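Local coordinates for protein soluble lytic murein transglycosylase (PDB 5OHU) that cleaves the glycan strands of bacterial peptidoglycan as a lytic transglycosylase, turning over the cell wall in both exolytic and endolytic fashion, at residues W102-L105 against L106-G110. Residues are numbered along the deposited sequence; the frame is centred on the assembly and turned at random.
Sequences WLRL and LADRG
W102 and L106 meet one turn apart on the last two turns of helix 95-108, which ends in a Schellman motif at G110 within the largely helical fold of this protein. Four backbone hydrogen bonds define the turns: L106 N, A107 N, D108 N and R109 N donate to the carbonyls of W102, L103, R104 and L105. The last, with 138° at the hydrogen, is clearly more bent than the other three, as the helix runs out. G110 N then reaches back to A107 O at 3.0 Å, and the positive phi of G110 turns the chain out of the helix.

Apolar contact centres on a CH-pi interaction. L106 CD1 sits 3.5 Å from the centroid of the W102 six-membered ring, only 2° off its normal, while CD2 of the same leucine lies 3.8 Å from W102 NE1. In W102, CG anti to the backbone N (chi1 -171°) stands beside its own carbonyl carbon; the indole extends outward from the helix with a slight lean forward, and L106 reaches back to lay CD1 over its face. Y118 meets this indole edge-to-face, and T114 touches both W102 and L106, tying the pair to helix 112-118.

Among the polar groups, R104 and D108 lie side by side but form no salt bridge, R104 NE and D108 OD2 being 6.2 Å apart; R104 NE instead pairs with E127. The R109 chain, extended from CG to NE, passes back over L105, whose CB lies above one guanidinium face, offset toward the rim. A water lies in plane at the edges of both flat groups, accepting from W102 NE1 at 2.8 Å and, at a longer 3.3 Å, from R109 NH1.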
# COMPACT_ATOMS: atom_id res chain seq x y z
N TRP A 102 8.43 -16.91 23.51
CA TRP A 102 9.57 -17.55 24.15
C TRP A 102 10.64 -16.52 24.54
O TRP A 102 11.12 -16.51 25.68
CB TRP A 102 10.14 -18.61 23.23
CG TRP A 102 11.17 -19.43 23.87
CD1 TRP A 102 11.08 -20.06 25.07
CD2 TRP A 102 12.46 -19.73 23.34
NE1 TRP A 102 12.25 -20.73 25.33
CE2 TRP A 102 13.11 -20.55 24.28
CE3 TRP A 102 13.13 -19.37 22.17
CZ2 TRP A 102 14.40 -21.03 24.09
CZ3 TRP A 102 14.41 -19.85 21.97
CH2 TRP A 102 15.03 -20.68 22.92
N LEU A 103 11.02 -15.64 23.61
CA LEU A 103 12.06 -14.64 23.91
C LEU A 103 11.65 -13.76 25.08
O LEU A 103 12.49 -13.36 25.90
CB LEU A 103 12.38 -13.79 22.67
CG LEU A 103 13.31 -14.33 21.56
CD1 LEU A 103 14.77 -14.17 21.91
CD2 LEU A 103 13.08 -15.81 21.33
N ARG A 104 10.35 -13.46 25.19
CA ARG A 104 9.83 -12.76 26.36
C ARG A 104 10.11 -13.54 27.64
O ARG A 104 10.67 -13.00 28.61
CB ARG A 104 8.33 -12.55 26.14
CG ARG A 104 7.63 -11.58 27.02
CD ARG A 104 6.12 -11.68 26.76
NE ARG A 104 5.66 -10.89 25.62
CZ ARG A 104 4.68 -11.28 24.79
NH1 ARG A 104 4.08 -12.45 24.97
NH2 ARG A 104 4.31 -10.49 23.79
N LEU A 105 9.76 -14.83 27.66
CA LEU A 105 10.13 -15.68 28.79
C LEU A 105 11.64 -15.64 29.06
O LEU A 105 12.07 -15.48 30.21
CB LEU A 105 9.67 -17.11 28.55
CG LEU A 105 8.15 -17.33 28.58
CD1 LEU A 105 7.83 -18.79 28.28
CD2 LEU A 105 7.54 -16.91 29.93
N LEU A 106 12.46 -15.81 28.01
CA LEU A 106 13.90 -15.89 28.24
C LEU A 106 14.43 -14.62 28.89
O LEU A 106 15.30 -14.67 29.77
CB LEU A 106 14.63 -16.13 26.92
CG LEU A 106 14.37 -17.43 26.18
CD1 LEU A 106 15.04 -17.38 24.84
CD2 LEU A 106 14.86 -18.63 27.04
N ALA A 107 13.92 -13.47 28.44
CA ALA A 107 14.34 -12.20 29.01
C ALA A 107 13.86 -12.06 30.44
O ALA A 107 14.61 -11.62 31.31
CB ALA A 107 13.82 -11.05 28.14
N ASP A 108 12.61 -12.45 30.72
CA ASP A 108 12.09 -12.36 32.08
C ASP A 108 12.90 -13.22 33.05
O ASP A 108 12.96 -12.91 34.24
CB ASP A 108 10.61 -12.73 32.11
CG ASP A 108 9.73 -11.77 31.29
OD1 ASP A 108 10.19 -10.66 30.94
OD2 ASP A 108 8.57 -12.13 30.99
N ARG A 109 13.55 -14.28 32.56
CA ARG A 109 14.36 -15.14 33.42
C ARG A 109 15.82 -14.73 33.50
O ARG A 109 16.59 -15.40 34.19
CB ARG A 109 14.36 -16.59 32.92
CG ARG A 109 13.04 -17.21 32.58
CD ARG A 109 13.34 -18.60 32.02
NE ARG A 109 12.09 -19.27 31.68
CZ ARG A 109 11.93 -20.11 30.66
NH1 ARG A 109 12.95 -20.40 29.86
NH2 ARG A 109 10.73 -20.66 30.48
N GLY A 110 16.24 -13.71 32.77
CA GLY A 110 17.67 -13.47 32.69
C GLY A 110 18.44 -14.48 31.86
O GLY A 110 19.68 -14.50 31.93
O HOH W 1 12.94 -22.55 27.37